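Local coordinates for protein 1,4-dihydroxy-6-naphtoate synthase (PDB 1ZBM) that probably converts cyclic dehypoxanthinylfutalosinate into 1,4-dihydroxy-6-naphthoate and dihydroxyacetone, a lyase step on the way to menaquinone, at residues 93-107 with 136-150. Numbering follows the deposited sequence.
Sequences VVAKSEISLDGKRIA and IIQAVLDEEVDAGLL
Lys96 reaches across to the end of helix 136-141, where its NZ lies 2.9 Å from Glu143 OE1 in a salt bridge through that oxygen's anti lone pair, and 3.0 Å from Leu141 O. CG and CD lie against Val140 O, and the bend at chi3 (68°) beyond them turns NZ to both acceptors. Glu143, with positive phi, closes the helix in a Schellman motif; the lysine's charge beside the terminal carbonyls would be expected to suit the helix dipole. Arg105 grips the loop after the helix: its NH1 donates to Glu144 O (3.0 Å), almost straight (166° at the hydrogen), with the oxygen 6° out of the guanidinium plane. Just before strand 147-150, Asp146 pairs twice with Arg105: OD1 accepts from Arg105 N (3.0 Å), out of the carboxylate plane, and Asp146 N donates to Arg105 O. A water links Lys96 N to Asp146 O.

Strand 147-150 pairs on both edges, antiparallel with Val94 through Gly148 and parallel with Ala107, whose N and O bond Ala147 O and Leu149 N. Gly148, with no side chain, lets Ile136 CG2 settle close against its CA. On that face the small Ala107 CB receives Ile136 CD1 (3.7 Å) and Val145 CG2. On the other, Ala147 CB is met by Val93 CG1 (3.6 Å), Leu101 CD2 (3.7 Å) and Ile106 CG2, and Val93 CG2 presses on Leu149 CD1.

Helix 136-141 covers one face of the mixed sheet of this periplasmic-binding-protein-like fold; helix 114-122 packs across the other, with Ala115, a predicted substrate-binding residue, against Leu149, and strands 127-130 and 164-168 lie outermost.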
loop_
_atom_site.group_PDB
_atom_site.type_symbol
_atom_site.label_atom_id
_atom_site.label_comp_id
_atom_site.label_asym_id
_atom_site.label_seq_id
_atom_site.Cartn_x
_atom_site.Cartn_y
_atom_site.Cartn_z
ATOM N N VAL A 93 14.689 3.656 0.864
ATOM C CA VAL A 93 15.280 4.515 -0.136
ATOM C C VAL A 93 16.595 3.803 -0.457
ATOM O O VAL A 93 17.335 3.414 0.445
ATOM C CB VAL A 93 15.517 5.931 0.423
ATOM C CG1 VAL A 93 16.302 6.766 -0.574
ATOM C CG2 VAL A 93 14.173 6.591 0.714
ATOM N N VAL A 94 16.856 3.593 -1.740
ATOM C CA VAL A 94 18.060 2.897 -2.163
ATOM C C VAL A 94 18.942 3.778 -3.040
ATOM O O VAL A 94 18.455 4.727 -3.663
ATOM C CB VAL A 94 17.708 1.634 -2.970
ATOM C CG1 VAL A 94 17.113 2.033 -4.322
ATOM C CG2 VAL A 94 18.939 0.794 -3.168
ATOM N N ALA A 95 20.232 3.447 -3.098
ATOM C CA ALA A 95 21.197 4.207 -3.901
ATOM C C ALA A 95 22.363 3.326 -4.355
ATOM O O ALA A 95 22.554 2.234 -3.834
ATOM C CB ALA A 95 21.719 5.398 -3.103
ATOM N N LYS A 96 23.140 3.793 -5.329
ATOM C CA LYS A 96 24.254 2.994 -5.823
ATOM C C LYS A 96 25.330 2.818 -4.747
ATOM O O LYS A 96 26.098 1.853 -4.774
ATOM C CB LYS A 96 24.833 3.621 -7.095
ATOM C CG LYS A 96 23.778 3.836 -8.180
ATOM C CD LYS A 96 24.366 4.370 -9.488
ATOM C CE LYS A 96 25.237 3.322 -10.167
ATOM N NZ LYS A 96 25.648 3.721 -11.535
ATOM N N SER A 97 25.371 3.744 -3.792
ATOM C CA SER A 97 26.327 3.676 -2.686
ATOM C C SER A 97 25.747 4.421 -1.482
ATOM O O SER A 97 24.679 5.023 -1.574
ATOM C CB SER A 97 27.663 4.306 -3.086
ATOM O OG SER A 97 27.563 5.717 -3.181
ATOM N N GLU A 98 26.451 4.392 -0.355
ATOM C CA GLU A 98 25.980 5.072 0.846
ATOM C C GLU A 98 26.072 6.588 0.721
ATOM O O GLU A 98 27.126 7.128 0.393
ATOM C CB GLU A 98 26.786 4.618 2.068
ATOM C CG GLU A 98 26.115 3.525 2.897
ATOM C CD GLU A 98 26.034 2.193 2.178
ATOM O OE1 GLU A 98 25.327 1.284 2.673
ATOM O OE2 GLU A 98 26.687 2.048 1.121
ATOM N N ILE A 99 24.959 7.267 0.967
ATOM C CA ILE A 99 24.910 8.727 0.915
ATOM C C ILE A 99 24.069 9.205 2.086
ATOM O O ILE A 99 23.495 8.390 2.798
ATOM C CB ILE A 99 24.282 9.242 -0.404
ATOM C CG1 ILE A 99 23.053 8.411 -0.775
ATOM C CG2 ILE A 99 25.313 9.205 -1.518
ATOM C CD1 ILE A 99 22.430 8.815 -2.093
ATOM N N SER A 100 23.983 10.516 2.292
ATOM C CA SER A 100 23.201 11.039 3.407
ATOM C C SER A 100 21.752 11.361 3.043
ATOM O O SER A 100 20.876 11.334 3.910
ATOM C CB SER A 100 23.868 12.289 3.995
ATOM O OG SER A 100 23.784 13.388 3.104
ATOM N N LEU A 101 21.509 11.667 1.772
ATOM C CA LEU A 101 20.175 12.000 1.265
ATOM C C LEU A 101 19.787 13.469 1.412
ATOM O O LEU A 101 18.895 13.952 0.712
ATOM C CB LEU A 101 19.093 11.131 1.922
ATOM C CG LEU A 101 18.978 9.653 1.501
ATOM C CD1 LEU A 101 17.839 8.977 2.272
ATOM C CD2 LEU A 101 18.738 9.567 0.010
ATOM N N ASP A 102 20.444 14.184 2.318
ATOM C CA ASP A 102 20.130 15.598 2.511
ATOM C C ASP A 102 20.550 16.424 1.295
ATOM O O ASP A 102 21.705 16.388 0.871
ATOM C CB ASP A 102 20.802 16.116 3.787
ATOM C CG ASP A 102 20.234 15.467 5.044
ATOM O OD1 ASP A 102 20.552 14.287 5.309
ATOM O OD2 ASP A 102 19.450 16.137 5.759
ATOM N N GLY A 103 19.596 17.162 0.738
ATOM C CA GLY A 103 19.868 17.979 -0.435
ATOM C C GLY A 103 19.851 17.187 -1.735
ATOM O O GLY A 103 19.881 17.761 -2.824
ATOM N N LYS A 104 19.782 15.864 -1.623
ATOM C CA LYS A 104 19.783 14.983 -2.788
ATOM C C LYS A 104 18.456 14.940 -3.554
ATOM O O LYS A 104 17.404 15.339 -3.039
ATOM C CB LYS A 104 20.159 13.569 -2.355
ATOM C CG LYS A 104 21.543 13.446 -1.734
ATOM C CD LYS A 104 22.643 13.834 -2.714
ATOM C CE LYS A 104 24.023 13.474 -2.169
ATOM N NZ LYS A 104 24.250 14.050 -0.820
ATOM N N ARG A 105 18.520 14.462 -4.796
ATOM C CA ARG A 105 17.333 14.344 -5.638
ATOM C C ARG A 105 16.840 12.904 -5.572
ATOM O O ARG A 105 17.500 11.996 -6.065
ATOM C CB ARG A 105 17.668 14.756 -7.079
ATOM C CG ARG A 105 17.955 16.249 -7.205
ATOM C CD ARG A 105 18.459 16.654 -8.584
ATOM N NE ARG A 105 17.528 16.298 -9.654
ATOM C CZ ARG A 105 17.600 15.176 -10.361
ATOM N NH1 ARG A 105 18.567 14.301 -10.116
ATOM N NH2 ARG A 105 16.707 14.932 -11.311
ATOM N N ILE A 106 15.680 12.695 -4.953
ATOM C CA ILE A 106 15.135 11.347 -4.802
ATOM C C ILE A 106 13.860 11.090 -5.589
ATOM O O ILE A 106 12.863 11.820 -5.449
ATOM C CB ILE A 106 14.831 11.021 -3.322
ATOM C CG1 ILE A 106 16.012 11.435 -2.435
ATOM C CG2 ILE A 106 14.547 9.537 -3.167
ATOM C CD1 ILE A 106 15.745 11.287 -0.948
ATOM N N ALA A 107 13.895 10.046 -6.412
ATOM C CA ALA A 107 12.729 9.664 -7.208
ATOM C C ALA A 107 11.684 9.075 -6.261
ATOM O O ALA A 107 12.008 8.251 -5.413
ATOM C CB ALA A 107 13.124 8.629 -8.273
ATOM N N ILE A 136 11.706 3.972 -11.210
ATOM C CA ILE A 136 12.590 4.347 -10.114
ATOM C C ILE A 136 13.932 3.622 -10.165
ATOM O O ILE A 136 14.979 4.252 -10.074
ATOM C CB ILE A 136 11.970 4.027 -8.756
ATOM C CG1 ILE A 136 10.545 4.581 -8.685
ATOM C CG2 ILE A 136 12.853 4.576 -7.656
ATOM C CD1 ILE A 136 10.434 6.074 -8.693
ATOM N N ILE A 137 13.894 2.298 -10.296
ATOM C CA ILE A 137 15.115 1.513 -10.315
ATOM C C ILE A 137 16.042 1.915 -11.443
ATOM O O ILE A 137 17.238 2.122 -11.232
ATOM C CB ILE A 137 14.824 0.011 -10.432
ATOM C CG1 ILE A 137 14.069 -0.465 -9.195
ATOM C CG2 ILE A 137 16.139 -0.765 -10.551
ATOM C CD1 ILE A 137 14.909 -0.462 -7.937
ATOM N N GLN A 138 15.497 2.017 -12.646
ATOM C CA GLN A 138 16.308 2.402 -13.788
ATOM C C GLN A 138 16.969 3.770 -13.527
ATOM O O GLN A 138 18.181 3.912 -13.675
ATOM C CB GLN A 138 15.442 2.446 -15.057
ATOM C CG GLN A 138 16.231 2.607 -16.348
ATOM C CD GLN A 138 15.345 2.625 -17.585
ATOM O OE1 GLN A 138 15.454 3.524 -18.430
ATOM N NE2 GLN A 138 14.462 1.630 -17.703
ATOM N N ALA A 139 16.182 4.759 -13.102
ATOM C CA ALA A 139 16.712 6.099 -12.844
ATOM C C ALA A 139 17.887 6.123 -11.870
ATOM O O ALA A 139 18.797 6.945 -11.996
ATOM C CB ALA A 139 15.599 7.021 -12.330
ATOM N N VAL A 140 17.864 5.234 -10.890
ATOM C CA VAL A 140 18.939 5.191 -9.919
ATOM C C VAL A 140 20.209 4.591 -10.500
ATOM O O VAL A 140 21.303 5.170 -10.388
ATOM C CB VAL A 140 18.517 4.405 -8.689
ATOM C CG1 VAL A 140 19.662 4.337 -7.697
ATOM C CG2 VAL A 140 17.305 5.077 -8.068
ATOM N N LEU A 141 20.057 3.433 -11.132
ATOM C CA LEU A 141 21.176 2.735 -11.756
ATOM C C LEU A 141 21.834 3.603 -12.820
ATOM O O LEU A 141 23.052 3.589 -12.968
ATOM C CB LEU A 141 20.694 1.422 -12.391
ATOM C CG LEU A 141 20.295 0.250 -11.467
ATOM C CD1 LEU A 141 19.720 -0.909 -12.296
ATOM C CD2 LEU A 141 21.517 -0.216 -10.700
ATOM N N ASP A 142 21.033 4.358 -13.565
ATOM C CA ASP A 142 21.588 5.213 -14.608
ATOM C C ASP A 142 21.918 6.621 -14.090
ATOM O O ASP A 142 22.145 7.540 -14.874
ATOM C CB ASP A 142 20.631 5.292 -15.810
ATOM C CG ASP A 142 20.623 4.012 -16.648
ATOM O OD1 ASP A 142 21.369 3.063 -16.318
ATOM O OD2 ASP A 142 19.871 3.960 -17.651
ATOM N N GLU A 143 21.936 6.777 -12.768
ATOM C CA GLU A 143 22.273 8.046 -12.116
ATOM C C GLU A 143 21.482 9.259 -12.598
ATOM O O GLU A 143 22.006 10.369 -12.720
ATOM C CB GLU A 143 23.783 8.290 -12.238
ATOM C CG GLU A 143 24.601 7.093 -11.741
ATOM C CD GLU A 143 26.113 7.347 -11.649
ATOM O OE1 GLU A 143 26.853 6.373 -11.416
ATOM O OE2 GLU A 143 26.545 8.505 -11.797
ATOM N N GLU A 144 20.204 9.030 -12.866
ATOM C CA GLU A 144 19.297 10.077 -13.306
ATOM C C GLU A 144 18.924 10.861 -12.043
ATOM O O GLU A 144 18.574 12.042 -12.096
ATOM C CB GLU A 144 18.074 9.413 -13.909
ATOM C CG GLU A 144 17.079 10.318 -14.582
ATOM C CD GLU A 144 15.961 9.505 -15.205
ATOM O OE1 GLU A 144 16.282 8.608 -16.023
ATOM O OE2 GLU A 144 14.776 9.755 -14.871
ATOM N N VAL A 145 19.019 10.173 -10.907
ATOM C CA VAL A 145 18.732 10.751 -9.610
ATOM C C VAL A 145 19.765 10.224 -8.605
ATOM O O VAL A 145 20.593 9.376 -8.948
ATOM C CB VAL A 145 17.298 10.382 -9.145
ATOM C CG1 VAL A 145 16.272 10.968 -10.112
ATOM C CG2 VAL A 145 17.137 8.858 -9.082
ATOM N N ASP A 146 19.746 10.724 -7.375
ATOM C CA ASP A 146 20.702 10.229 -6.383
ATOM C C ASP A 146 20.156 9.004 -5.676
ATOM O O ASP A 146 20.911 8.107 -5.296
ATOM C CB ASP A 146 21.016 11.300 -5.337
ATOM C CG ASP A 146 21.624 12.554 -5.948
ATOM O OD1 ASP A 146 20.862 13.473 -6.306
ATOM O OD2 ASP A 146 22.864 12.605 -6.075
ATOM N N ALA A 147 18.840 8.972 -5.494
ATOM C CA ALA A 147 18.212 7.855 -4.806
ATOM C C ALA A 147 16.770 7.648 -5.229
ATOM O O ALA A 147 16.180 8.507 -5.879
ATOM C CB ALA A 147 18.289 8.068 -3.302
ATOM N N GLY A 148 16.217 6.496 -4.856
ATOM C CA GLY A 148 14.846 6.172 -5.201
ATOM C C GLY A 148 14.084 5.543 -4.053
ATOM O O GLY A 148 14.641 4.764 -3.277
ATOM N N LEU A 149 12.809 5.899 -3.942
ATOM C CA LEU A 149 11.937 5.371 -2.903
ATOM C C LEU A 149 11.168 4.195 -3.503
ATOM O O LEU A 149 10.507 4.339 -4.528
ATOM C CB LEU A 149 10.967 6.462 -2.442
ATOM C CG LEU A 149 10.044 6.146 -1.263
ATOM C CD1 LEU A 149 10.871 5.786 -0.019
ATOM C CD2 LEU A 149 9.189 7.366 -0.991
ATOM N N LEU A 150 11.264 3.036 -2.862
ATOM C CA LEU A 150 10.609 1.820 -3.334
ATOM C C LEU A 150 9.493 1.400 -2.397
ATOM O O LEU A 150 9.752 1.030 -1.251
ATOM C CB LEU A 150 11.629 0.685 -3.402
ATOM C CG LEU A 150 12.934 1.024 -4.102
ATOM C CD1 LEU A 150 13.953 -0.082 -3.905
ATOM C CD2 LEU A 150 12.646 1.251 -5.585
HETATM O O HOH W 1 22.865 6.393 -6.204
#